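Local coordinates for protein cytidylyltransferase (Leptospira borgpetersenii serovar Hardjo-bovis, PDB 6OEW) that probably transfers a nucleotidyl group, most likely cytidylyl from CTP, to an acceptor with the help of a bound metal ion, at residues A[41-46]-A[218-223]; A[47-52]-A[116-121]; A[106-111]-A[200-205]; A[206-211]-A[237-242]. All blocks are in the same frame, centred on the assembly; numbering follows the deposited sequence.

Contact 1. Residues A[41-46]-A[218-223]. With EDO (1,2-ethanediol), chain D.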
loop_
_atom_site.group_PDB
_atom_site.type_symbol
_atom_site.label_atom_id
_atom_site.label_comp_id
_atom_site.label_asym_id
_atom_site.label_seq_id
_atom_site.Cartn_x
_atom_site.Cartn_y
_atom_site.Cartn_z
ATOM N N MET A 41 8.319 -3.302 5.145
ATOM C CA MET A 41 7.084 -2.527 5.081
ATOM C C MET A 41 6.324 -2.581 6.402
ATOM O O MET A 41 5.867 -1.552 6.916
ATOM C CB MET A 41 6.208 -3.044 3.944
ATOM C CG MET A 41 5.031 -2.125 3.619
ATOM S SD MET A 41 3.957 -2.893 2.390
ATOM C CE MET A 41 2.690 -1.611 2.234
ATOM N N LEU A 42 6.182 -3.780 6.961
ATOM C CA LEU A 42 5.469 -3.932 8.220
ATOM C C LEU A 42 6.163 -3.156 9.336
ATOM O O LEU A 42 5.501 -2.498 10.142
ATOM C CB LEU A 42 5.338 -5.417 8.560
ATOM C CG LEU A 42 4.476 -6.250 7.590
ATOM C CD1 LEU A 42 4.427 -7.709 8.014
ATOM C CD2 LEU A 42 3.056 -5.695 7.506
ATOM N N GLU A 43 7.499 -3.182 9.374
ATOM C CA GLU A 43 8.217 -2.407 10.386
ATOM C C GLU A 43 7.964 -0.910 10.230
ATOM O O GLU A 43 7.834 -0.190 11.229
ATOM C CB GLU A 43 9.713 -2.704 10.323
ATOM C CG GLU A 43 10.064 -4.090 10.809
ATOM C CD GLU A 43 11.542 -4.259 11.025
ATOM O OE1 GLU A 43 12.177 -3.357 11.600
ATOM O OE2 GLU A 43 12.077 -5.296 10.599
ATOM N N ARG A 44 7.874 -0.424 8.985
ATOM C CA ARG A 44 7.568 0.987 8.761
ATOM C C ARG A 44 6.146 1.333 9.191
ATOM O O ARG A 44 5.894 2.432 9.707
ATOM C CB ARG A 44 7.808 1.334 7.292
ATOM C CG ARG A 44 9.305 1.461 7.001
ATOM C CD ARG A 44 9.600 1.829 5.562
ATOM N NE ARG A 44 9.098 3.149 5.167
ATOM C CZ ARG A 44 9.677 4.312 5.457
ATOM N NH1 ARG A 44 10.786 4.372 6.193
ATOM N NH2 ARG A 44 9.140 5.439 5.005
ATOM N N LEU A 45 5.209 0.414 9.009
ATOM C CA LEU A 45 3.832 0.672 9.414
ATOM C C LEU A 45 3.624 0.547 10.919
ATOM O O LEU A 45 2.590 1.000 11.421
ATOM C CB LEU A 45 2.892 -0.275 8.671
ATOM C CG LEU A 45 2.792 0.035 7.185
ATOM C CD1 LEU A 45 2.133 -1.123 6.446
ATOM C CD2 LEU A 45 1.973 1.272 6.992
ATOM N N LYS A 46 4.573 -0.055 11.645
ATOM C CA LYS A 46 4.478 -0.082 13.101
ATOM C C LYS A 46 4.487 1.316 13.695
ATOM O O LYS A 46 4.026 1.494 14.827
ATOM C CB LYS A 46 5.619 -0.903 13.708
ATOM N N LEU A 218 19.940 5.018 8.764
ATOM C CA LEU A 218 20.438 4.122 9.791
ATOM C C LEU A 218 19.331 3.298 10.436
ATOM O O LEU A 218 19.617 2.233 10.996
ATOM C CB LEU A 218 21.215 4.963 10.804
ATOM C CG LEU A 218 22.181 5.779 9.924
ATOM C CD1 LEU A 218 22.879 6.914 10.629
ATOM C CD2 LEU A 218 23.213 4.854 9.293
ATOM N N SER A 219 18.076 3.735 10.321
ATOM C CA SER A 219 16.944 2.963 10.812
ATOM C C SER A 219 15.880 2.872 9.725
ATOM O O SER A 219 16.109 3.303 8.588
ATOM C CB SER A 219 16.363 3.599 12.075
ATOM O OG SER A 219 15.551 4.723 11.756
ATOM N N LYS A 220 14.715 2.318 10.055
ATOM C CA LYS A 220 13.611 2.260 9.106
ATOM C C LYS A 220 12.603 3.379 9.335
ATOM O O LYS A 220 11.516 3.352 8.747
ATOM C CB LYS A 220 12.911 0.898 9.177
ATOM C CG LYS A 220 13.875 -0.303 9.090
ATOM C CD LYS A 220 13.100 -1.637 9.032
ATOM C CE LYS A 220 14.065 -2.827 8.865
ATOM N NZ LYS A 220 14.805 -3.069 10.117
ATOM N N GLU A 221 12.946 4.369 10.158
ATOM C CA GLU A 221 12.001 5.398 10.565
ATOM C C GLU A 221 12.059 6.648 9.688
ATOM O O GLU A 221 11.355 7.618 9.974
ATOM C CB GLU A 221 12.248 5.769 12.028
ATOM C CG GLU A 221 11.029 6.356 12.717
ATOM C CD GLU A 221 11.279 6.682 14.167
ATOM O OE1 GLU A 221 12.393 6.392 14.655
ATOM O OE2 GLU A 221 10.354 7.219 14.813
ATOM N N PHE A 222 12.853 6.641 8.621
ATOM C CA PHE A 222 13.020 7.832 7.801
ATOM C C PHE A 222 11.722 8.183 7.085
ATOM O O PHE A 222 10.918 7.314 6.750
ATOM C CB PHE A 222 14.136 7.626 6.787
ATOM C CG PHE A 222 13.934 6.424 5.884
ATOM C CD1 PHE A 222 13.227 6.545 4.702
ATOM C CD2 PHE A 222 14.483 5.188 6.210
ATOM C CE1 PHE A 222 13.044 5.450 3.865
ATOM C CE2 PHE A 222 14.315 4.094 5.378
ATOM C CZ PHE A 222 13.594 4.228 4.202
ATOM N N SER A 223 11.514 9.480 6.853
ATOM C CA SER A 223 10.278 9.923 6.225
ATOM C C SER A 223 10.400 9.915 4.700
ATOM O O SER A 223 11.488 9.788 4.134
ATOM C CB SER A 223 9.895 11.322 6.712
ATOM O OG SER A 223 10.724 12.279 6.089
HETATM C C1 EDO D . 8.185 6.304 9.571
HETATM O O1 EDO D . 6.988 6.937 10.053
HETATM C C2 EDO D . 7.925 5.585 8.242
HETATM O O2 EDO D . 6.802 4.700 8.380
#
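The guanidinium of R44 lies over the ring of F222, with NH1 3.3 Å above the ring plane and close to its centre, while S219 O lies at the ring's edge, in its plane. CZ of R44 stands 4.2 Å from the centroid of the F222 ring, a cation-pi contact over the face. One face of the guanidinium carries C2 of a 1,2-ethanediol molecule, probably from the crystallisation liquor, whose O2 also donates to the carbonyl oxygen of R44. At the edge, in plane, sits F222 O, which accepts from both NH1 (3.0 Å) and NH2 (3.1 Å) of R44. Ring and carbonyl of one residue thus hold the same cation from two directions, and the end-on pair of bonds fixes its rotation. NH1 of R44 makes a further, weak bond to K220 O at 2.8 Å. The bend at chi3 (64°) turns the end of R44 toward these acceptors. A salt bridge closes the contact at its partly exposed side: K220 NZ comes from above the carboxylate plane of E43 to OE1, 3.0 Å away, and also pairs with D34. R44 NE reaches I112 O, so the arginine ties three parts of the chain together. Helix 37-45 packs M41, L42 and L45 on strand 11-16, while E43 and R44 bind the loop between helices 204-214 and 224-233.

Contact 2. Residues A[47-52]-A[116-121]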
loop_
_atom_site.group_PDB
_atom_site.type_symbol
_atom_site.label_atom_id
_atom_site.label_comp_id
_atom_site.label_asym_id
_atom_site.label_seq_id
_atom_site.Cartn_x
_atom_site.Cartn_y
_atom_site.Cartn_z
ATOM N N PHE A 47 5.001 2.310 12.965
ATOM C CA PHE A 47 5.034 3.682 13.465
ATOM C C PHE A 47 3.713 4.426 13.274
ATOM O O PHE A 47 3.592 5.563 13.743
ATOM C CB PHE A 47 6.164 4.463 12.783
ATOM C CG PHE A 47 7.549 3.945 13.113
ATOM C CD1 PHE A 47 8.189 4.328 14.286
ATOM C CD2 PHE A 47 8.205 3.073 12.256
ATOM C CE1 PHE A 47 9.452 3.861 14.597
ATOM C CE2 PHE A 47 9.471 2.603 12.569
ATOM C CZ PHE A 47 10.091 2.998 13.736
ATOM N N SER A 48 2.735 3.830 12.596
ATOM C CA SER A 48 1.452 4.493 12.389
ATOM C C SER A 48 0.666 4.542 13.690
ATOM O O SER A 48 0.706 3.603 14.493
ATOM C CB SER A 48 0.638 3.762 11.324
ATOM O OG SER A 48 -0.695 4.257 11.264
ATOM N N LYS A 49 -0.055 5.647 13.912
ATOM C CA LYS A 49 -0.944 5.626 15.063
ATOM C C LYS A 49 -2.063 4.601 14.903
ATOM O O LYS A 49 -2.750 4.307 15.883
ATOM C CB LYS A 49 -1.516 7.027 15.327
ATOM C CG LYS A 49 -2.314 7.603 14.176
ATOM C CD LYS A 49 -3.164 8.807 14.628
ATOM C CE LYS A 49 -2.476 10.138 14.366
ATOM N NZ LYS A 49 -3.447 11.270 14.404
ATOM N N PHE A 50 -2.241 4.020 13.715
ATOM C CA PHE A 50 -3.229 2.968 13.496
ATOM C C PHE A 50 -2.599 1.581 13.365
ATOM O O PHE A 50 -3.205 0.679 12.774
ATOM C CB PHE A 50 -4.080 3.303 12.268
ATOM C CG PHE A 50 -4.705 4.675 12.337
ATOM C CD1 PHE A 50 -5.842 4.906 13.117
ATOM C CD2 PHE A 50 -4.143 5.749 11.656
ATOM C CE1 PHE A 50 -6.404 6.168 13.195
ATOM C CE2 PHE A 50 -4.702 7.011 11.742
ATOM C CZ PHE A 50 -5.831 7.226 12.517
ATOM N N GLN A 51 -1.416 1.374 13.946
ATOM C CA GLN A 51 -0.648 0.155 13.680
ATOM C C GLN A 51 -1.268 -1.104 14.286
ATOM O O GLN A 51 -0.984 -2.207 13.815
ATOM C CB GLN A 51 0.783 0.325 14.200
ATOM C CG GLN A 51 0.870 0.617 15.686
ATOM C CD GLN A 51 0.883 -0.650 16.513
ATOM O OE1 GLN A 51 1.238 -1.724 16.012
ATOM N NE2 GLN A 51 0.483 -0.543 17.776
ATOM N N GLU A 52 -2.099 -0.978 15.314
ATOM C CA GLU A 52 -2.566 -2.185 15.982
ATOM C C GLU A 52 -3.538 -2.987 15.127
ATOM O O GLU A 52 -3.730 -4.177 15.393
ATOM C CB GLU A 52 -3.212 -1.840 17.319
ATOM C CG GLU A 52 -4.541 -1.155 17.177
ATOM C CD GLU A 52 -5.259 -1.038 18.500
ATOM O OE1 GLU A 52 -4.632 -1.342 19.542
ATOM O OE2 GLU A 52 -6.445 -0.645 18.495
ATOM N N ILE A 116 2.382 9.976 6.269
ATOM C CA ILE A 116 1.448 10.326 5.205
ATOM C C ILE A 116 0.149 9.553 5.380
ATOM O O ILE A 116 -0.952 10.112 5.276
ATOM C CB ILE A 116 2.079 10.054 3.828
ATOM C CG1 ILE A 116 3.343 10.906 3.655
ATOM C CG2 ILE A 116 1.045 10.272 2.699
ATOM C CD1 ILE A 116 4.103 10.633 2.382
ATOM N N LEU A 117 0.259 8.247 5.637
ATOM C CA LEU A 117 -0.930 7.443 5.906
ATOM C C LEU A 117 -1.765 8.059 7.026
ATOM O O LEU A 117 -2.979 8.214 6.885
ATOM C CB LEU A 117 -0.518 6.007 6.249
ATOM C CG LEU A 117 -1.573 4.902 6.351
ATOM C CD1 LEU A 117 -0.876 3.519 6.098
ATOM C CD2 LEU A 117 -2.312 4.922 7.714
ATOM N N ASP A 118 -1.123 8.451 8.136
ATOM C CA ASP A 118 -1.885 8.957 9.276
ATOM C C ASP A 118 -2.553 10.283 8.949
ATOM O O ASP A 118 -3.684 10.538 9.387
ATOM C CB ASP A 118 -0.985 9.113 10.501
ATOM C CG ASP A 118 -0.553 7.769 11.083
ATOM O OD1 ASP A 118 -1.073 6.719 10.630
ATOM O OD2 ASP A 118 0.293 7.767 11.998
ATOM N N LEU A 119 -1.861 11.152 8.203
ATOM C CA LEU A 119 -2.459 12.433 7.819
ATOM C C LEU A 119 -3.682 12.216 6.954
ATOM O O LEU A 119 -4.685 12.930 7.077
ATOM C CB LEU A 119 -1.439 13.293 7.068
ATOM C CG LEU A 119 -0.325 13.959 7.870
ATOM C CD1 LEU A 119 0.730 14.574 6.949
ATOM C CD2 LEU A 119 -0.941 15.039 8.785
ATOM N N MET A 120 -3.603 11.250 6.037
ATOM C CA MET A 120 -4.726 10.975 5.154
ATOM C C MET A 120 -5.895 10.408 5.935
ATOM O O MET A 120 -7.048 10.786 5.688
ATOM C CB MET A 120 -4.305 10.023 4.025
ATOM C CG MET A 120 -3.441 10.718 2.973
ATOM S SD MET A 120 -2.887 9.575 1.663
ATOM C CE MET A 120 -4.443 9.163 0.877
ATOM N N VAL A 121 -5.622 9.515 6.893
ATOM C CA VAL A 121 -6.714 8.980 7.700
ATOM C C VAL A 121 -7.345 10.102 8.520
ATOM O O VAL A 121 -8.572 10.185 8.636
ATOM C CB VAL A 121 -6.234 7.833 8.609
ATOM C CG1 VAL A 121 -7.376 7.428 9.526
ATOM C CG2 VAL A 121 -5.748 6.594 7.790
HETATM O O HOH W 1 3.098 7.821 11.496
#
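Both carboxylate oxygens of D118 are used by the loop 47-52, which S48 shapes into an ST turn overlapping a type I beta turn from S48 to Q51. S48 OG donates to the syn lone pair of OD1 of D118 at 2.6 Å, and the backbone N of K49 gives OD2 of D118 a nearly straight bond of 2.9 Å (171°). The same S48 hydroxyl accepts from F50 N, so it is at once donor to the helix and acceptor within its own turn. With OG anti to the backbone N (chi1 170°), the hydroxyl stands beside the carbonyl carbon, where it can serve both partners. Water 1 bridges OD2 of D118 and the carbonyl oxygen of F47. Although K49 lays its CG against D118, its ammonium pairs with D122, one helical turn further on.

Beyond the polar centre the contact becomes apolar. S48, F50, L117 and V121 all touch strand 11-16, so loop and helix 114-126 meet above the same strand of the Rossmann-like sheet. The F50 ring stands almost perpendicular to the D118 carboxylate (83°), with OD1 of D118 near its edge, 3.4 Å from CD2 of F50. Further along the ring, CZ of F50 meets CG1 of V121 at 3.4 Å.

Contact 3. Residues A[106-111]-A[200-205]. With MG (magnesium ion), chain C.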
loop_
_atom_site.group_PDB
_atom_site.type_symbol
_atom_site.label_atom_id
_atom_site.label_comp_id
_atom_site.label_asym_id
_atom_site.label_seq_id
_atom_site.Cartn_x
_atom_site.Cartn_y
_atom_site.Cartn_z
ATOM N N THR A 106 -0.645 -2.148 -0.766
ATOM C CA THR A 106 -0.184 -3.346 -1.457
ATOM C C THR A 106 1.280 -3.579 -1.109
ATOM O O THR A 106 2.044 -2.629 -0.871
ATOM C CB THR A 106 -0.337 -3.229 -2.975
ATOM O OG1 THR A 106 0.584 -2.251 -3.479
ATOM C CG2 THR A 106 -1.766 -2.834 -3.354
ATOM N N GLY A 107 1.663 -4.848 -1.094
ATOM C CA GLY A 107 2.993 -5.236 -0.664
ATOM C C GLY A 107 4.126 -4.896 -1.617
ATOM O O GLY A 107 5.267 -5.324 -1.403
ATOM N N ASP A 108 3.861 -4.163 -2.690
ATOM C CA ASP A 108 4.983 -3.688 -3.491
ATOM C C ASP A 108 5.373 -2.255 -3.144
ATOM O O ASP A 108 6.060 -1.594 -3.931
ATOM C CB ASP A 108 4.676 -3.810 -4.973
ATOM C CG ASP A 108 3.369 -3.199 -5.326
ATOM O OD1 ASP A 108 2.879 -2.334 -4.539
ATOM O OD2 ASP A 108 2.818 -3.622 -6.367
ATOM N N CYS A 109 4.945 -1.769 -1.983
ATOM C CA CYS A 109 5.277 -0.426 -1.510
ATOM C C CYS A 109 6.049 -0.482 -0.193
ATOM O O CYS A 109 5.597 0.055 0.832
ATOM C CB CYS A 109 4.006 0.398 -1.337
ATOM S SG CYS A 109 3.139 0.729 -2.870
ATOM N N PRO A 110 7.235 -1.089 -0.193
ATOM C CA PRO A 110 7.935 -1.320 1.078
ATOM C C PRO A 110 8.376 -0.060 1.804
ATOM O O PRO A 110 8.641 -0.149 3.009
ATOM C CB PRO A 110 9.148 -2.151 0.650
ATOM C CG PRO A 110 9.396 -1.713 -0.767
ATOM C CD PRO A 110 8.014 -1.612 -1.333
ATOM N N LEU A 111 8.510 1.090 1.132
ATOM C CA LEU A 111 8.960 2.318 1.786
ATOM C C LEU A 111 7.807 3.237 2.151
ATOM O O LEU A 111 8.036 4.427 2.416
ATOM C CB LEU A 111 9.965 3.079 0.920
ATOM C CG LEU A 111 11.190 2.252 0.491
ATOM C CD1 LEU A 111 12.237 3.112 -0.162
ATOM C CD2 LEU A 111 11.800 1.493 1.659
ATOM N N THR A 200 8.294 1.701 -6.197
ATOM C CA THR A 200 7.606 0.436 -6.029
ATOM C C THR A 200 8.520 -0.673 -6.550
ATOM O O THR A 200 9.543 -0.399 -7.196
ATOM C CB THR A 200 6.263 0.481 -6.764
ATOM O OG1 THR A 200 5.558 -0.748 -6.583
ATOM C CG2 THR A 200 6.473 0.776 -8.224
ATOM N N ILE A 201 8.212 -1.918 -6.193
ATOM C CA ILE A 201 9.060 -3.041 -6.610
ATOM C C ILE A 201 8.263 -3.935 -7.554
ATOM O O ILE A 201 7.323 -4.637 -7.151
ATOM C CB ILE A 201 9.633 -3.824 -5.418
ATOM C CG1 ILE A 201 10.462 -5.005 -5.944
ATOM C CG2 ILE A 201 8.532 -4.259 -4.417
ATOM C CD1 ILE A 201 11.570 -5.403 -5.029
ATOM N N ASP A 202 8.633 -3.872 -8.828
ATOM C CA ASP A 202 8.114 -4.732 -9.864
ATOM C C ASP A 202 9.207 -5.337 -10.729
ATOM O O ASP A 202 8.917 -6.277 -11.469
ATOM C CB ASP A 202 7.149 -3.968 -10.775
ATOM C CG ASP A 202 5.847 -3.626 -10.090
ATOM O OD1 ASP A 202 5.153 -4.560 -9.609
ATOM O OD2 ASP A 202 5.530 -2.418 -10.048
ATOM N N THR A 203 10.441 -4.832 -10.657
ATOM C CA THR A 203 11.557 -5.343 -11.440
ATOM C C THR A 203 12.793 -5.427 -10.556
ATOM O O THR A 203 12.851 -4.854 -9.455
ATOM C CB THR A 203 11.886 -4.448 -12.637
ATOM O OG1 THR A 203 12.275 -3.160 -12.142
ATOM C CG2 THR A 203 10.696 -4.304 -13.558
ATOM N N ILE A 204 13.809 -6.113 -11.083
ATOM C CA ILE A 204 15.101 -6.194 -10.407
ATOM C C ILE A 204 15.718 -4.805 -10.271
ATOM O O ILE A 204 16.359 -4.484 -9.259
ATOM C CB ILE A 204 16.034 -7.155 -11.168
ATOM C CG1 ILE A 204 15.590 -8.596 -10.955
ATOM C CG2 ILE A 204 17.480 -6.972 -10.739
ATOM C CD1 ILE A 204 15.430 -8.945 -9.515
ATOM N N GLU A 205 15.540 -3.964 -11.296
ATOM C CA GLU A 205 16.054 -2.600 -11.253
ATOM C C GLU A 205 15.369 -1.787 -10.145
ATOM O O GLU A 205 16.005 -0.939 -9.499
ATOM C CB GLU A 205 15.855 -1.937 -12.616
ATOM C CG GLU A 205 16.685 -2.540 -13.752
ATOM C CD GLU A 205 16.210 -3.929 -14.204
ATOM O OE1 GLU A 205 14.994 -4.226 -14.115
ATOM O OE2 GLU A 205 17.066 -4.727 -14.651
HETATM MG MG MG C . 1.716 -2.859 -7.738
HETATM O O HOH W 2 3.627 -1.640 -8.521
HETATM O O HOH W 3 2.815 -4.741 -8.895
HETATM O O HOH W 4 0.471 -1.662 -9.416
#
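D108, I201 and T200 bury the most surface here, and one backbone oxygen joins all three. D108 O accepts from T200 OG1 (2.8 Å) and from I201 N (3.1 Å). The hydroxyl arrives 42° above the carbonyl plane, whereas the amide is tilted by only 16°, so the two donors use different approaches to one acceptor. T200 and D108 lie side by side and point the same way, which sets the threonine hydroxyl near both the carbonyl and the carboxylate of the aspartate. I201 turns its CG2 branch to the backbone of D108 and to CD of P110, 4.1 Å away, while its longer branch leads off toward Y207 and L210 of helix 204-214.

The side chain of D108 has chi1 at 51°, between its own N and carbonyl carbon, and this sends OD2 to the magnesium ion at 1.9 Å. The other oxygen, OD1, accepts from T106 OG1, a second-shell bond that helps to fix the rotation of the carboxylate. Waters 2, 3 and 4 are also bound by the metal. D202 joins in through two of them: water 2 donates to its OD2 and to T200 OG1, and water 3 donates to its OD1. K27 forms a salt bridge with D202, probably balancing some of the negative charge gathered round the ion. An aspartate in the loop after strand 101-106, holding the divalent metal, is characteristic of the nucleotide-binding site of GT-A-like nucleotidyltransferases, to which this cytidylyltransferase family belongs.

Contact 4. Residues A[206-211]-A[237-242]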
loop_
_atom_site.group_PDB
_atom_site.type_symbol
_atom_site.label_atom_id
_atom_site.label_comp_id
_atom_site.label_asym_id
_atom_site.label_seq_id
_atom_site.Cartn_x
_atom_site.Cartn_y
_atom_site.Cartn_z
ATOM N N ASP A 206 14.071 -2.017 -9.919
ATOM C CA ASP A 206 13.400 -1.372 -8.787
ATOM C C ASP A 206 14.064 -1.778 -7.483
ATOM O O ASP A 206 14.327 -0.942 -6.604
ATOM C CB ASP A 206 11.927 -1.778 -8.725
ATOM C CG ASP A 206 11.076 -1.144 -9.803
ATOM O OD1 ASP A 206 11.488 -0.149 -10.430
ATOM O OD2 ASP A 206 9.966 -1.669 -10.018
ATOM N N TYR A 207 14.272 -3.086 -7.328
ATOM C CA TYR A 207 14.914 -3.665 -6.158
ATOM C C TYR A 207 16.272 -3.032 -5.899
ATOM O O TYR A 207 16.601 -2.701 -4.754
ATOM C CB TYR A 207 15.044 -5.178 -6.376
ATOM C CG TYR A 207 15.630 -5.995 -5.242
ATOM C CD1 TYR A 207 15.176 -5.846 -3.924
ATOM C CD2 TYR A 207 16.599 -6.947 -5.497
ATOM C CE1 TYR A 207 15.722 -6.627 -2.888
ATOM C CE2 TYR A 207 17.129 -7.729 -4.493
ATOM C CZ TYR A 207 16.692 -7.576 -3.189
ATOM O OH TYR A 207 17.262 -8.373 -2.206
ATOM N N GLU A 208 17.105 -2.920 -6.937
ATOM C CA GLU A 208 18.430 -2.323 -6.778
ATOM C C GLU A 208 18.319 -0.877 -6.316
ATOM O O GLU A 208 19.084 -0.422 -5.458
ATOM C CB GLU A 208 19.194 -2.384 -8.102
ATOM C CG GLU A 208 19.430 -3.799 -8.652
ATOM C CD GLU A 208 20.031 -3.813 -10.059
ATOM O OE1 GLU A 208 19.994 -2.780 -10.760
ATOM O OE2 GLU A 208 20.544 -4.869 -10.466
ATOM N N THR A 209 17.383 -0.136 -6.914
ATOM C CA THR A 209 17.108 1.246 -6.509
ATOM C C THR A 209 16.710 1.320 -5.040
ATOM O O THR A 209 17.225 2.151 -4.273
ATOM C CB THR A 209 15.980 1.815 -7.381
ATOM O OG1 THR A 209 16.401 1.832 -8.751
ATOM C CG2 THR A 209 15.578 3.252 -6.927
ATOM N N LEU A 210 15.758 0.481 -4.639
ATOM C CA LEU A 210 15.273 0.511 -3.265
ATOM C C LEU A 210 16.365 0.089 -2.297
ATOM O O LEU A 210 16.475 0.635 -1.194
ATOM C CB LEU A 210 14.049 -0.398 -3.129
ATOM C CG LEU A 210 12.809 0.075 -3.897
ATOM C CD1 LEU A 210 11.809 -1.043 -3.980
ATOM C CD2 LEU A 210 12.173 1.286 -3.196
ATOM N N LYS A 211 17.189 -0.878 -2.696
ATOM C CA LYS A 211 18.305 -1.268 -1.842
ATOM C C LYS A 211 19.267 -0.109 -1.645
ATOM O O LYS A 211 19.789 0.099 -0.542
ATOM C CB LYS A 211 19.018 -2.482 -2.443
ATOM C CG LYS A 211 18.328 -3.784 -2.063
ATOM C CD LYS A 211 18.888 -5.019 -2.835
ATOM C CE LYS A 211 20.335 -4.944 -3.222
ATOM N NZ LYS A 211 20.784 -6.190 -4.004
ATOM N N ILE A 237 21.311 6.877 -7.017
ATOM C CA ILE A 237 20.472 5.886 -6.352
ATOM C C ILE A 237 19.487 5.279 -7.343
ATOM O O ILE A 237 19.181 4.079 -7.285
ATOM C CB ILE A 237 19.746 6.524 -5.153
ATOM C CG1 ILE A 237 20.745 6.781 -4.020
ATOM C CG2 ILE A 237 18.558 5.651 -4.694
ATOM C CD1 ILE A 237 20.178 7.672 -2.918
ATOM N N ILE A 238 18.985 6.095 -8.270
ATOM C CA ILE A 238 17.922 5.686 -9.186
ATOM C C ILE A 238 18.531 4.777 -10.249
ATOM O O ILE A 238 19.335 5.224 -11.072
ATOM C CB ILE A 238 17.230 6.902 -9.817
ATOM C CG1 ILE A 238 16.573 7.753 -8.728
ATOM C CG2 ILE A 238 16.158 6.461 -10.789
ATOM C CD1 ILE A 238 15.471 7.014 -8.006
ATOM N N GLN A 239 18.147 3.497 -10.228
ATOM C CA GLN A 239 18.661 2.490 -11.159
ATOM C C GLN A 239 17.557 1.854 -11.999
ATOM O O GLN A 239 17.828 0.908 -12.754
ATOM C CB GLN A 239 19.427 1.397 -10.402
ATOM C CG GLN A 239 20.809 1.809 -9.916
ATOM C CD GLN A 239 21.151 1.224 -8.550
ATOM O OE1 GLN A 239 20.812 1.800 -7.516
ATOM N NE2 GLN A 239 21.829 0.082 -8.543
ATOM N N ASN A 240 16.321 2.340 -11.878
ATOM C CA ASN A 240 15.181 1.843 -12.640
ATOM C C ASN A 240 14.692 2.876 -13.644
ATOM O O ASN A 240 13.571 2.774 -14.151
ATOM C CB ASN A 240 14.042 1.442 -11.701
ATOM C CG ASN A 240 13.563 2.612 -10.829
ATOM O OD1 ASN A 240 14.052 3.753 -10.950
ATOM N ND2 ASN A 240 12.599 2.334 -9.955
ATOM N N GLN A 241 15.526 3.862 -13.937
ATOM C CA GLN A 241 15.200 4.993 -14.788
ATOM C C GLN A 241 16.525 5.597 -15.219
ATOM O O GLN A 241 17.471 5.648 -14.426
ATOM C CB GLN A 241 14.342 6.032 -14.038
ATOM C CG GLN A 241 13.907 7.239 -14.863
ATOM C CD GLN A 241 12.958 6.853 -15.979
ATOM O OE1 GLN A 241 13.274 7.008 -17.157
ATOM N NE2 GLN A 241 11.787 6.342 -15.610
ATOM N N THR A 242 16.601 6.040 -16.468
ATOM C CA THR A 242 17.825 6.677 -16.931
ATOM C C THR A 242 18.014 8.020 -16.227
ATOM O O THR A 242 17.073 8.813 -16.117
ATOM C CB THR A 242 17.790 6.860 -18.446
ATOM O OG1 THR A 242 17.568 5.592 -19.077
ATOM C CG2 THR A 242 19.107 7.423 -18.915
#
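With chi1 of T209 at -62°, OG1 stands beside its own backbone N and CG2 lies anti to it, so the hydroxyl and the methyl meet different parts of the segment 237-242. N240 has chi1 at 59°, and its amide is thereby directed at the first turn of the helix, where D206 waits. Q239 N donates to OG1 of T209 at 2.8 Å. That hydroxyl is also bonded to E205 O, one turn back in the helix, and so links the incoming loop to the helix backbone. The methyl CG2 of T209 meets CD1 of I238 at 3.9 Å, and I237 O receives a CA-H...O contact from T209.

ND2 of N240 donates to OD1 of D206 at 2.8 Å, with the acceptor close to the amide plane of N240. The amide nitrogen comes to OD1 on the anti side, tilted 29° out of the carboxylate plane, and the two flat groups stand nearly perpendicular. The second oxygen of D206 accepts from D202 N, while N240 ND2 also serves R198 O; this joins the C-terminal loop to the chain leading into the helix. CB of E208 packs against the side chain of Q239. I237 and I238 reach across to V230 and I231, so the loop after helix 224-233 is laid between that helix and helix 204-214.

Overall arrangement
Only contact 3 holds the magnesium ion, and the centres of the others lie 11 to 20 Å from its own. Contact 4 is its nearest neighbour, with centres 11 Å apart; both use helix 204-214, and the side chain of D206 is about 9 Å from the metal. Contact 1 lies 15 Å from contact 3, centre to centre, and the two touch where R44 NH2 makes a weak bond to L111 O, 3.0 Å away. Contact 2 sits farther off, beyond the centre of the chain, yet it packs on contact 1 through L45 and L117. Contact 3 thus joins the metal loop to the start of helix 204-214, which contact 4 ties to the C-terminal loop, while contact 1 ties helix 37-45 to the loop following helix 204-214.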